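Local atomic coordinates of hypothetical aldose 1-epimerase (Klebsiella pneumoniae subsp. pneumoniae MGH 78578, PDB entry 3TY1), a protein that probably binds carbohydrate and, as a putative aldose 1-epimerase of the galactose mutarotase clan, may interconvert sugar anomers. Residues T122-T127 / Y133-K138; A223-P228 / F261-L266; I232-D237 / S241-W246; I288-D291 / V297-L300; Q331-Q336 / T379-E384. One frame throughout, in Å; residues are numbered along the deposited sequence.

Contact 1: T122-T127 / Y133-K138; sequences TGHPVT and YTLHGK. With SO4 (sulfate ion), chain L.
Thr122 sets its hydroxyl beside His136, with OG1 near the plane of the imidazole and 3.7 Å from ND1, where the chain comes back through the short antiparallel hairpin of strands 126-128 and 131-133. That hydroxyl is held by Cys117 O. Next, Gly123 uses both of its backbone polar atoms: O accepts from His136 N at 3.0 Å, and N gives a weak 3.3 Å bond to His136 ND1. On the far side of that ring, His136 NE2 donates to O3 of a sulfate at 2.6 Å, an ion that His211 also binds. The sulfate probably came from the crystallisation liquor, but its two histidine partners are consistent with the sugar pocket of this family. His124 directs ND1 to Glu384, while its CD2 edge meets CD1 of Leu135 at 4.0 Å; that methyl also lies over one face of the His136 ring, toward its rim. Pro125 lies alongside Leu135, which stands inside the type II turn from Thr134 to Gly137. At Val126 the hairpin becomes regular. Tyr133 N donates to Val126 O at 2.9 Å, nearly in line with the carbonyl, and Val126 N returns a bond to Tyr133 O. Both side chains leave the same face of the hairpin, Val126 CG1 lies 4.2 Å from Tyr133 CB, and Val126 O sits at the edge of the phenol ring, in its plane.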
# COMPACT_ATOMS: atom_id res chain seq x y z
N THR A 122 15.21 -13.52 -4.29
CA THR A 122 15.54 -12.68 -5.42
C THR A 122 15.06 -13.32 -6.72
O THR A 122 14.51 -14.41 -6.74
CB THR A 122 17.08 -12.45 -5.50
OG1 THR A 122 17.34 -11.29 -6.29
CG2 THR A 122 17.84 -13.70 -6.07
N GLY A 123 15.25 -12.60 -7.82
CA GLY A 123 15.03 -13.16 -9.14
C GLY A 123 13.64 -12.97 -9.71
O GLY A 123 12.76 -12.37 -9.06
N HIS A 124 13.44 -13.50 -10.91
CA HIS A 124 12.14 -13.38 -11.58
C HIS A 124 11.04 -14.02 -10.72
O HIS A 124 11.31 -14.92 -9.94
CB HIS A 124 12.17 -14.07 -12.94
CG HIS A 124 13.04 -13.40 -13.95
ND1 HIS A 124 13.41 -14.02 -15.12
CD2 HIS A 124 13.62 -12.18 -13.96
CE1 HIS A 124 14.15 -13.20 -15.83
NE2 HIS A 124 14.29 -12.08 -15.16
N PRO A 125 9.80 -13.54 -10.86
CA PRO A 125 8.72 -14.05 -10.01
C PRO A 125 8.25 -15.47 -10.32
O PRO A 125 8.49 -15.99 -11.41
CB PRO A 125 7.57 -13.05 -10.25
CG PRO A 125 7.76 -12.58 -11.62
CD PRO A 125 9.31 -12.50 -11.78
N VAL A 126 7.64 -16.10 -9.32
CA VAL A 126 7.05 -17.44 -9.46
C VAL A 126 6.11 -17.61 -8.32
O VAL A 126 6.34 -17.06 -7.24
CB VAL A 126 8.12 -18.59 -9.36
CG1 VAL A 126 8.87 -18.60 -7.98
CG2 VAL A 126 7.50 -20.00 -9.64
N THR A 127 5.02 -18.34 -8.57
CA THR A 127 4.10 -18.75 -7.51
C THR A 127 4.51 -20.18 -7.12
O THR A 127 4.46 -21.07 -7.93
CB THR A 127 2.65 -18.67 -8.02
OG1 THR A 127 2.43 -17.33 -8.51
CG2 THR A 127 1.61 -19.02 -6.91
N TYR A 133 6.28 -15.19 -5.02
CA TYR A 133 7.60 -14.65 -4.79
C TYR A 133 7.76 -13.57 -5.82
O TYR A 133 7.87 -13.87 -7.00
CB TYR A 133 8.66 -15.72 -4.99
CG TYR A 133 8.69 -16.72 -3.87
CD1 TYR A 133 9.42 -16.46 -2.72
CD2 TYR A 133 7.96 -17.91 -3.95
CE1 TYR A 133 9.46 -17.37 -1.67
CE2 TYR A 133 7.99 -18.84 -2.92
CZ TYR A 133 8.73 -18.56 -1.78
OH TYR A 133 8.76 -19.45 -0.76
N THR A 134 7.77 -12.32 -5.38
CA THR A 134 7.75 -11.18 -6.26
C THR A 134 9.14 -10.83 -6.78
O THR A 134 10.14 -11.15 -6.14
CB THR A 134 7.09 -9.99 -5.56
OG1 THR A 134 7.79 -9.72 -4.35
CG2 THR A 134 5.61 -10.34 -5.24
N LEU A 135 9.18 -10.17 -7.93
CA LEU A 135 10.41 -9.84 -8.63
C LEU A 135 11.45 -9.15 -7.73
O LEU A 135 11.25 -8.02 -7.25
CB LEU A 135 10.11 -8.91 -9.83
CG LEU A 135 11.32 -8.42 -10.65
CD1 LEU A 135 12.12 -9.58 -11.25
CD2 LEU A 135 10.83 -7.50 -11.78
N HIS A 136 12.57 -9.82 -7.56
CA HIS A 136 13.76 -9.25 -6.89
C HIS A 136 13.63 -8.92 -5.42
O HIS A 136 14.39 -8.10 -4.90
CB HIS A 136 14.31 -8.03 -7.70
CG HIS A 136 14.92 -8.43 -8.99
ND1 HIS A 136 15.64 -9.59 -9.13
CD2 HIS A 136 14.97 -7.81 -10.20
CE1 HIS A 136 16.09 -9.69 -10.37
NE2 HIS A 136 15.71 -8.62 -11.04
N GLY A 137 12.72 -9.59 -4.74
CA GLY A 137 12.63 -9.48 -3.30
C GLY A 137 12.15 -8.13 -2.80
O GLY A 137 11.51 -7.32 -3.53
N LYS A 138 12.46 -7.89 -1.53
CA LYS A 138 11.88 -6.74 -0.81
C LYS A 138 12.82 -5.64 -0.36
O LYS A 138 12.32 -4.55 -0.04
CB LYS A 138 11.04 -7.22 0.40
CG LYS A 138 9.71 -7.89 -0.04
CD LYS A 138 8.76 -8.12 1.13
CE LYS A 138 7.99 -6.84 1.56
NZ LYS A 138 7.20 -7.04 2.84
S SO4 L . 15.56 -7.42 -14.70
O1 SO4 L . 15.31 -6.03 -15.10
O2 SO4 L . 16.52 -8.06 -15.62
O3 SO4 L . 16.09 -7.48 -13.34
O4 SO4 L . 14.28 -8.14 -14.73

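Contact 2: A223-P228 / F261-L266; sequences ARFLAP and FNIQPL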
# COMPACT_ATOMS: atom_id res chain seq x y z
N ALA A 223 30.47 -0.22 -27.29
CA ALA A 223 30.91 -0.33 -25.89
C ALA A 223 31.18 -1.80 -25.66
O ALA A 223 30.65 -2.66 -26.39
CB ALA A 223 29.82 0.15 -24.90
N ARG A 224 31.94 -2.08 -24.62
CA ARG A 224 32.40 -3.43 -24.35
C ARG A 224 32.17 -3.81 -22.90
O ARG A 224 32.21 -2.95 -22.01
CB ARG A 224 33.91 -3.56 -24.69
CG ARG A 224 34.19 -3.46 -26.18
CD ARG A 224 35.62 -3.69 -26.55
NE ARG A 224 36.50 -2.73 -25.90
CZ ARG A 224 37.55 -3.00 -25.12
NH1 ARG A 224 37.95 -4.24 -24.86
NH2 ARG A 224 38.25 -1.99 -24.62
N PHE A 225 31.89 -5.09 -22.68
CA PHE A 225 31.79 -5.67 -21.35
C PHE A 225 33.06 -6.45 -21.14
O PHE A 225 33.41 -7.31 -21.96
CB PHE A 225 30.58 -6.59 -21.18
CG PHE A 225 30.56 -7.29 -19.87
CD1 PHE A 225 30.36 -6.59 -18.70
CD2 PHE A 225 30.79 -8.65 -19.78
CE1 PHE A 225 30.36 -7.25 -17.46
CE2 PHE A 225 30.78 -9.31 -18.55
CZ PHE A 225 30.57 -8.61 -17.40
N LEU A 226 33.75 -6.16 -20.04
CA LEU A 226 35.03 -6.79 -19.71
C LEU A 226 34.88 -7.60 -18.43
O LEU A 226 34.37 -7.12 -17.44
CB LEU A 226 36.12 -5.72 -19.51
CG LEU A 226 36.24 -4.58 -20.53
CD1 LEU A 226 37.27 -3.53 -20.12
CD2 LEU A 226 36.49 -5.14 -21.93
N ALA A 227 35.36 -8.84 -18.43
CA ALA A 227 35.37 -9.65 -17.20
C ALA A 227 36.22 -10.88 -17.42
O ALA A 227 36.26 -11.35 -18.55
CB ALA A 227 33.95 -10.07 -16.83
N PRO A 228 36.90 -11.39 -16.37
CA PRO A 228 37.66 -12.63 -16.42
C PRO A 228 36.67 -13.74 -16.10
O PRO A 228 36.07 -13.73 -15.03
CB PRO A 228 38.70 -12.46 -15.32
CG PRO A 228 38.16 -11.55 -14.38
CD PRO A 228 36.99 -10.80 -15.03
N PHE A 261 22.97 -13.10 -19.90
CA PHE A 261 23.97 -14.16 -19.90
C PHE A 261 24.39 -14.46 -18.48
O PHE A 261 24.55 -13.54 -17.62
CB PHE A 261 25.17 -13.77 -20.77
CG PHE A 261 24.80 -13.50 -22.20
CD1 PHE A 261 24.68 -14.54 -23.12
CD2 PHE A 261 24.48 -12.21 -22.62
CE1 PHE A 261 24.28 -14.30 -24.44
CE2 PHE A 261 24.09 -11.96 -23.94
CZ PHE A 261 24.01 -13.01 -24.84
N ASN A 262 24.52 -15.75 -18.23
CA ASN A 262 24.95 -16.25 -16.94
C ASN A 262 26.41 -16.58 -16.98
O ASN A 262 26.82 -17.41 -17.79
CB ASN A 262 24.15 -17.48 -16.59
CG ASN A 262 22.68 -17.19 -16.41
OD1 ASN A 262 22.30 -16.16 -15.82
ND2 ASN A 262 21.83 -18.12 -16.87
N ILE A 263 27.18 -15.98 -16.07
CA ILE A 263 28.63 -16.06 -16.04
C ILE A 263 29.17 -16.71 -14.77
O ILE A 263 28.62 -16.52 -13.68
CB ILE A 263 29.26 -14.65 -16.16
CG1 ILE A 263 29.03 -14.08 -17.57
CG2 ILE A 263 30.81 -14.70 -15.78
CD1 ILE A 263 29.16 -12.56 -17.72
N GLN A 264 30.21 -17.54 -14.96
CA GLN A 264 30.99 -18.07 -13.84
C GLN A 264 32.32 -17.31 -13.88
O GLN A 264 33.19 -17.57 -14.74
CB GLN A 264 31.16 -19.59 -13.90
CG GLN A 264 30.44 -20.30 -12.75
CD GLN A 264 30.98 -19.87 -11.37
OE1 GLN A 264 32.15 -19.48 -11.23
NE2 GLN A 264 30.12 -19.94 -10.35
N PRO A 265 32.49 -16.35 -12.97
CA PRO A 265 33.72 -15.52 -13.03
C PRO A 265 34.98 -16.21 -12.50
O PRO A 265 34.87 -17.13 -11.72
CB PRO A 265 33.38 -14.35 -12.13
CG PRO A 265 32.46 -14.93 -11.14
CD PRO A 265 31.60 -15.87 -11.91
N LEU A 266 36.15 -15.76 -12.96
CA LEU A 266 37.46 -16.15 -12.39
C LEU A 266 37.84 -15.07 -11.38
O LEU A 266 37.36 -13.94 -11.45
CB LEU A 266 38.51 -16.23 -13.48
CG LEU A 266 38.31 -17.37 -14.47
CD1 LEU A 266 39.15 -17.10 -15.71
CD2 LEU A 266 38.65 -18.73 -13.80
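Pro228 and Leu266 bring the two backbones to 5.4 Å between CA atoms, and from there the chains spread, with 225-228 and 263-266 running 45° apart and Phe225 CA ending 11.6 Å from Phe261 CA. A single backbone hydrogen bond closes the narrow end: Leu266 N donates to Pro228 O at 2.9 Å and almost straight at hydrogen, 172°, but it reaches the oxygen from well above the carbonyl plane rather than along a lone pair. Pro265 CA comes within 3.6 Å of the same Pro228 O, a marginal C-H...O contact beside the N-H bond. The pyrrolidine of Pro228 packs beside the Leu266 side chain, CB to CB 4.2 Å.

Where the backbones lie farther apart, side chains meet from opposite directions. Phe225, with CG anti to its own N (chi1 174°), extends its ring toward Ile263, and CE2 meets the CD1 methyl at 3.7 Å. That methyl approaches the ring at a slant.

This is the apolar interior between two sheets of the sandwich. Strand 224-229 is the outermost strand of the ten-stranded antiparallel sheet, next to strand 272-278, whereas 259-265 belongs to the mixed sheet, between 231-234 and 297-304. Trp246, Tyr249 and Leu300 pack round Phe225, and helix 355-369 covers Pro228 and Leu266 through Ile365, Ile368 and Gln369.

Contact 3: I232-D237 / S241-W246; sequences ISPFND and SGLKTW
The indole of Trp246 carries Ile232 on one face and the carbonyl O of Leu243 at its edge, in the ring plane. Ile232 CD1 stands 3.5 Å above that plane, displaced toward the rim, and comes 3.7 Å from Trp246 CG. On the same side of the ring, Ile232 CG2 is centred over the five-membered ring, 12° off its normal, a CH-pi contact. Two branches of one isoleucine therefore rest on the same aromatic face. The indole is laid across the isoleucine because Trp246 CG sits between its backbone N and carbonyl carbon (chi1 65°). At the edge of the indole, NE1 makes a weak hydrogen bond to Glu376 OE2.

Leu243 fills the angle between strand and loop. Its CD1 slides past Ile232 in the opposite direction, 4.0 Å from Ile232 CG1, and the other methyl, CD2, reaches Pro234 CD at 4.2 Å. Ile232 and Pro234 thus present one face of their strand to the loop, while Ser233 between them turns away.

Polar contact is confined to the far, exposed end. A water donates to Asp237 O at 2.6 Å and accepts a weaker bond from Ser241 N, joining the chain where it bends back.

What results is a loop folded over the side chains of the strand it follows. The loop rises through a type I turn, Leu243 to Trp246, to roof strand 231-234, which in the mixed sheet of the supersandwich lies between the antiparallel strand 259-265 and the parallel strand 375-376.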
# COMPACT_ATOMS: atom_id res chain seq x y z
N ILE A 232 30.39 -18.85 -19.92
CA ILE A 232 29.24 -17.95 -20.15
C ILE A 232 28.24 -18.69 -21.01
O ILE A 232 28.62 -19.40 -21.98
CB ILE A 232 29.66 -16.61 -20.79
CG1 ILE A 232 28.45 -15.70 -21.08
CG2 ILE A 232 30.45 -16.81 -22.09
CD1 ILE A 232 28.88 -14.27 -21.29
N SER A 233 26.97 -18.55 -20.62
CA SER A 233 25.85 -19.17 -21.31
C SER A 233 24.64 -18.26 -21.37
O SER A 233 24.44 -17.39 -20.50
CB SER A 233 25.47 -20.49 -20.64
OG SER A 233 25.20 -20.31 -19.27
N PRO A 234 23.83 -18.41 -22.42
CA PRO A 234 22.67 -17.53 -22.50
C PRO A 234 21.62 -17.93 -21.47
O PRO A 234 21.49 -19.11 -21.17
CB PRO A 234 22.15 -17.77 -23.92
CG PRO A 234 22.53 -19.11 -24.23
CD PRO A 234 23.83 -19.37 -23.53
N PHE A 235 20.89 -16.93 -20.96
CA PHE A 235 19.82 -17.14 -19.96
C PHE A 235 18.65 -17.96 -20.51
O PHE A 235 18.06 -18.77 -19.78
CB PHE A 235 19.33 -15.76 -19.46
CG PHE A 235 18.39 -15.83 -18.31
CD1 PHE A 235 18.88 -15.81 -16.99
CD2 PHE A 235 17.01 -15.88 -18.52
CE1 PHE A 235 17.99 -15.84 -15.90
CE2 PHE A 235 16.12 -15.92 -17.45
CZ PHE A 235 16.61 -15.90 -16.14
N ASN A 236 18.33 -17.74 -21.79
CA ASN A 236 17.24 -18.44 -22.51
C ASN A 236 17.60 -18.56 -24.00
O ASN A 236 18.68 -18.14 -24.43
CB ASN A 236 15.91 -17.68 -22.29
CG ASN A 236 15.96 -16.20 -22.74
OD1 ASN A 236 16.88 -15.78 -23.45
ND2 ASN A 236 14.96 -15.43 -22.35
N ASP A 237 16.69 -19.13 -24.79
CA ASP A 237 16.92 -19.35 -26.21
C ASP A 237 17.12 -18.06 -26.99
O ASP A 237 17.95 -18.00 -27.91
CB ASP A 237 15.74 -20.15 -26.82
CG ASP A 237 15.74 -21.63 -26.39
OD1 ASP A 237 16.81 -22.19 -26.01
OD2 ASP A 237 14.66 -22.25 -26.44
N SER A 241 21.56 -16.08 -29.75
CA SER A 241 22.12 -15.35 -30.90
C SER A 241 23.18 -14.29 -30.54
O SER A 241 24.02 -13.94 -31.38
CB SER A 241 21.00 -14.76 -31.78
OG SER A 241 20.64 -13.48 -31.38
N GLY A 242 23.17 -13.81 -29.30
CA GLY A 242 24.13 -12.83 -28.80
C GLY A 242 25.35 -13.41 -28.11
O GLY A 242 26.25 -12.65 -27.77
N LEU A 243 25.42 -14.73 -27.93
CA LEU A 243 26.51 -15.32 -27.15
C LEU A 243 27.89 -15.04 -27.75
O LEU A 243 28.78 -14.60 -27.05
CB LEU A 243 26.29 -16.82 -26.97
CG LEU A 243 27.30 -17.58 -26.10
CD1 LEU A 243 27.24 -17.11 -24.66
CD2 LEU A 243 27.02 -19.09 -26.24
N LYS A 244 28.05 -15.26 -29.06
CA LYS A 244 29.36 -15.03 -29.70
C LYS A 244 29.84 -13.57 -29.51
O LYS A 244 31.03 -13.34 -29.35
CB LYS A 244 29.36 -15.44 -31.18
N THR A 245 28.91 -12.59 -29.46
CA THR A 245 29.30 -11.17 -29.30
C THR A 245 28.98 -10.65 -27.89
O THR A 245 28.66 -9.45 -27.70
CB THR A 245 28.63 -10.27 -30.39
OG1 THR A 245 27.21 -10.33 -30.25
CG2 THR A 245 29.03 -10.73 -31.80
N TRP A 246 29.10 -11.53 -26.89
CA TRP A 246 28.82 -11.15 -25.50
C TRP A 246 29.59 -9.94 -25.02
O TRP A 246 29.06 -9.16 -24.24
CB TRP A 246 29.01 -12.32 -24.52
CG TRP A 246 30.42 -12.85 -24.37
CD1 TRP A 246 31.02 -13.85 -25.12
CD2 TRP A 246 31.40 -12.44 -23.41
NE1 TRP A 246 32.30 -14.06 -24.70
CE2 TRP A 246 32.57 -13.22 -23.65
CE3 TRP A 246 31.42 -11.47 -22.40
CZ2 TRP A 246 33.74 -13.07 -22.90
CZ3 TRP A 246 32.59 -11.33 -21.63
CH2 TRP A 246 33.73 -12.12 -21.89
O HOH W 1 18.63 -16.96 -30.22

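Contact 4: I288-D291 / V297-L300; sequences IQFD and VLTL
Phe290 has its CG between the backbone N and the carbonyl carbon (chi1 64°), the crowded position, and Leu298 has its CG anti to N (chi1 -178°); both residues face the interior, and these torsions bring the end of the ring to the leucine methyl. This is packing between the two layers of the supersandwich: strand 285-291 belongs to the ten-stranded antiparallel sheet, strand 297-304 to the mixed sheet, and the five residues between them carry the chain from one layer to the other. The separation is that of stacked sheets rather than of paired strands, with the CA atoms of Phe290 and Leu298 still 10.0 Å apart; no backbone pairing spans it, and the Phe290 ring and Leu298 do most of the bridging. The Phe290 ring crosses Leu298 at a slant. Its far end does the touching, CZ lying 4.1 Å from Leu298 CD1 and CE1 marginally farther from that methyl. Each sheet holds its own partner: Phe290 is bonded through its backbone to Thr273, and Leu298 to Ile263. Leu347, Leu295 and Pro317 pack round the phenyl ring as well, so the buried pair is part of a wider apolar core. Next to CZ in the ring, Phe290 CE2 comes 4.3 Å from the carbonyl O of Val297.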
# COMPACT_ATOMS: atom_id res chain seq x y z
N ILE A 288 33.36 -2.76 -11.36
CA ILE A 288 32.87 -3.28 -10.11
C ILE A 288 33.81 -4.37 -9.68
O ILE A 288 34.03 -5.35 -10.42
CB ILE A 288 31.41 -3.87 -10.20
CG1 ILE A 288 30.44 -2.89 -10.84
CG2 ILE A 288 30.86 -4.26 -8.84
CD1 ILE A 288 29.03 -3.49 -11.09
N GLN A 289 34.36 -4.21 -8.49
CA GLN A 289 35.13 -5.26 -7.85
C GLN A 289 34.25 -5.96 -6.86
O GLN A 289 33.57 -5.31 -6.08
CB GLN A 289 36.35 -4.70 -7.11
CG GLN A 289 37.15 -5.73 -6.27
CD GLN A 289 38.30 -5.09 -5.47
OE1 GLN A 289 38.67 -3.94 -5.71
NE2 GLN A 289 38.81 -5.81 -4.49
N PHE A 290 34.31 -7.29 -6.84
CA PHE A 290 33.56 -8.08 -5.85
C PHE A 290 34.33 -9.32 -5.48
O PHE A 290 35.31 -9.67 -6.14
CB PHE A 290 32.10 -8.37 -6.30
CG PHE A 290 31.96 -9.21 -7.52
CD1 PHE A 290 32.05 -8.65 -8.78
CD2 PHE A 290 31.72 -10.59 -7.42
CE1 PHE A 290 31.94 -9.43 -9.93
CE2 PHE A 290 31.57 -11.37 -8.57
CZ PHE A 290 31.66 -10.78 -9.83
N ASP A 291 33.91 -9.92 -4.38
CA ASP A 291 34.53 -11.07 -3.76
C ASP A 291 33.73 -12.32 -4.13
O ASP A 291 32.55 -12.46 -3.72
CB ASP A 291 34.53 -10.85 -2.24
CG ASP A 291 35.35 -11.87 -1.46
OD1 ASP A 291 35.15 -13.11 -1.63
OD2 ASP A 291 36.22 -11.43 -0.68
N VAL A 297 28.55 -15.77 -8.47
CA VAL A 297 28.09 -15.75 -9.85
C VAL A 297 27.88 -14.34 -10.35
O VAL A 297 27.89 -13.40 -9.56
CB VAL A 297 26.81 -16.61 -10.06
CG1 VAL A 297 27.16 -18.10 -9.73
CG2 VAL A 297 25.61 -16.09 -9.27
N LEU A 298 27.77 -14.22 -11.66
CA LEU A 298 27.62 -12.93 -12.32
C LEU A 298 26.59 -13.01 -13.44
O LEU A 298 26.60 -13.94 -14.23
CB LEU A 298 28.98 -12.47 -12.86
CG LEU A 298 29.08 -11.11 -13.57
CD1 LEU A 298 28.78 -10.01 -12.60
CD2 LEU A 298 30.53 -10.95 -14.08
N THR A 299 25.71 -12.02 -13.49
CA THR A 299 24.72 -11.90 -14.57
C THR A 299 25.01 -10.65 -15.36
O THR A 299 25.29 -9.58 -14.77
CB THR A 299 23.27 -11.83 -13.98
OG1 THR A 299 22.99 -13.04 -13.27
CG2 THR A 299 22.21 -11.60 -15.09
N LEU A 300 24.94 -10.78 -16.68
CA LEU A 300 25.12 -9.68 -17.61
C LEU A 300 23.76 -9.47 -18.26
O LEU A 300 23.24 -10.36 -18.93
CB LEU A 300 26.17 -10.08 -18.67
CG LEU A 300 26.43 -9.09 -19.82
CD1 LEU A 300 26.89 -7.70 -19.32
CD2 LEU A 300 27.41 -9.67 -20.83

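Contact 5: Q331-Q336 / T379-E384; sequences QKRVKQ and TPIAKE
The side-chain amide of Gln331 is gripped at both ends, its NE2 giving a hydrogen bond to Ile381 O and its OE1 taking one sound and one weak bond from Arg333. The NE2 bond is 2.7 Å long and nearly straight at hydrogen (171°); the acceptor lies in the amide plane, although the donor is tilted from the plane of the Ile381 carbonyl. At OE1, Arg333 NH2 comes to 2.8 Å and NH1 adds the weak bond. The oxygen sits at the guanidinium edge, in its plane, which, with the Ile381 bond and a salt bridge from NH2 to Glu328, should limit the rotation of both groups.

Both residues lie at a Schellman motif that ends helix 325-330, with Lys332 at positive phi as the C-prime residue and Arg333 N bonded back to Glu328 O; this reversal probably lets Arg333 turn back toward Gln331. The positive charge beside OE1 probably polarises the amide and makes NE2 a stronger donor.

The C-terminal tail answers with apolar groups. Ala382 CB lies 3.6 Å from Gln331 NE2, close to the polar bond, and the Ile381 side chain crosses that of Arg333 at a slant. Tyr321 packs against both Arg333 and Ile381, and Ile327 of the helix lies against Ala382. Across these two segments one side-chain-to-backbone bond plus this packing joins the irregular tail to the end of the helix, at the protein surface. At the margin of this patch, Ile381 CD1 approaches Arg333 NH1 to 4.0 Å.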
# COMPACT_ATOMS: atom_id res chain seq x y z
N GLN A 331 18.80 -25.90 -8.29
CA GLN A 331 20.20 -25.92 -8.69
C GLN A 331 21.20 -25.54 -7.56
O GLN A 331 22.36 -25.31 -7.83
CB GLN A 331 20.41 -25.09 -9.97
CG GLN A 331 19.45 -25.54 -11.07
CD GLN A 331 19.81 -25.00 -12.43
OE1 GLN A 331 20.44 -23.97 -12.56
NE2 GLN A 331 19.39 -25.73 -13.46
N LYS A 332 20.72 -25.49 -6.31
CA LYS A 332 21.55 -25.38 -5.10
C LYS A 332 22.37 -24.09 -4.95
O LYS A 332 23.43 -24.12 -4.34
CB LYS A 332 22.51 -26.59 -4.99
CG LYS A 332 21.87 -27.94 -5.14
CD LYS A 332 20.78 -28.20 -4.11
CE LYS A 332 20.53 -29.72 -3.98
NZ LYS A 332 19.21 -30.01 -3.34
N ARG A 333 21.89 -22.98 -5.51
CA ARG A 333 22.58 -21.70 -5.32
C ARG A 333 22.00 -20.87 -4.16
O ARG A 333 22.66 -19.92 -3.72
CB ARG A 333 22.59 -20.91 -6.62
CG ARG A 333 23.53 -21.50 -7.66
CD ARG A 333 23.54 -20.63 -8.91
NE ARG A 333 22.27 -20.71 -9.64
CZ ARG A 333 21.99 -21.63 -10.56
NH1 ARG A 333 22.89 -22.55 -10.91
NH2 ARG A 333 20.80 -21.63 -11.16
N VAL A 334 20.82 -21.23 -3.64
CA VAL A 334 20.26 -20.53 -2.48
C VAL A 334 21.15 -20.83 -1.26
O VAL A 334 21.34 -21.97 -0.90
CB VAL A 334 18.80 -20.92 -2.22
CG1 VAL A 334 18.29 -20.30 -0.93
CG2 VAL A 334 17.95 -20.49 -3.39
N LYS A 335 21.71 -19.79 -0.66
CA LYS A 335 22.61 -19.91 0.48
C LYS A 335 21.74 -19.93 1.73
O LYS A 335 20.57 -19.57 1.66
CB LYS A 335 23.57 -18.68 0.50
CG LYS A 335 24.31 -18.34 -0.86
CD LYS A 335 25.10 -19.56 -1.45
CE LYS A 335 26.00 -19.28 -2.71
NZ LYS A 335 25.34 -19.29 -4.09
N GLN A 336 22.31 -20.39 2.85
CA GLN A 336 21.65 -20.44 4.16
C GLN A 336 22.49 -19.65 5.18
O GLN A 336 23.73 -19.68 5.12
CB GLN A 336 21.51 -21.89 4.63
CG GLN A 336 20.52 -22.73 3.79
CD GLN A 336 21.09 -23.16 2.45
OE1 GLN A 336 22.24 -23.62 2.37
NE2 GLN A 336 20.29 -23.04 1.40
N THR A 379 23.83 -24.01 -24.29
CA THR A 379 22.63 -24.47 -23.60
C THR A 379 22.41 -23.67 -22.33
O THR A 379 23.31 -23.61 -21.49
CB THR A 379 22.73 -25.95 -23.23
OG1 THR A 379 23.06 -26.68 -24.40
CG2 THR A 379 21.41 -26.48 -22.67
N PRO A 380 21.21 -23.06 -22.17
CA PRO A 380 20.87 -22.40 -20.90
C PRO A 380 20.95 -23.40 -19.75
O PRO A 380 20.62 -24.57 -19.95
CB PRO A 380 19.42 -21.95 -21.11
CG PRO A 380 19.25 -21.87 -22.57
CD PRO A 380 20.11 -22.95 -23.15
N ILE A 381 21.39 -22.95 -18.58
CA ILE A 381 21.53 -23.82 -17.40
C ILE A 381 20.18 -24.18 -16.76
O ILE A 381 20.10 -25.14 -15.99
CB ILE A 381 22.53 -23.26 -16.35
CG1 ILE A 381 22.03 -22.00 -15.67
CG2 ILE A 381 23.90 -22.98 -16.99
CD1 ILE A 381 23.07 -21.44 -14.73
N ALA A 382 19.11 -23.42 -17.07
CA ALA A 382 17.78 -23.70 -16.54
C ALA A 382 16.72 -23.19 -17.50
O ALA A 382 17.05 -22.46 -18.42
CB ALA A 382 17.62 -23.09 -15.17
N LYS A 383 15.47 -23.60 -17.31
CA LYS A 383 14.32 -23.15 -18.15
C LYS A 383 13.23 -22.70 -17.20
O LYS A 383 12.80 -23.48 -16.37
CB LYS A 383 13.80 -24.29 -19.05
N GLU A 384 12.79 -21.44 -17.30
CA GLU A 384 11.73 -20.94 -16.40
C GLU A 384 10.36 -21.04 -17.08
O GLU A 384 10.14 -21.89 -17.94
CB GLU A 384 12.05 -19.51 -15.87
CG GLU A 384 12.43 -18.48 -16.92
CD GLU A 384 12.41 -17.04 -16.39
OE1 GLU A 384 13.23 -16.71 -15.52
OE2 GLU A 384 11.59 -16.24 -16.88
OXT GLU A 384 9.42 -20.29 -16.80

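In the fold
Along the chain contact 1 comes first, contact 3 is nested inside the loop closed by contact 2, and contacts 4 and 5 follow, the last ending at the C-terminus. Contacts 2 and 4, their centres about 8 Å apart, both join the ten-stranded sheet to the mixed one, and strands 259-265 and 297-304 pair between them. Contact 3, its centre about 11 Å from that of contact 2, continues that mixed sheet through strand 231-234. Contact 5 reaches the same sheet through strand 335-337, and its tail packs on Pro234 and Phe235. Glu384 hydrogen-bonds His124; the centres of contacts 1 and 5 are about 14 Å apart, so the C-terminus folds back beside histidines that may line the sugar pocket.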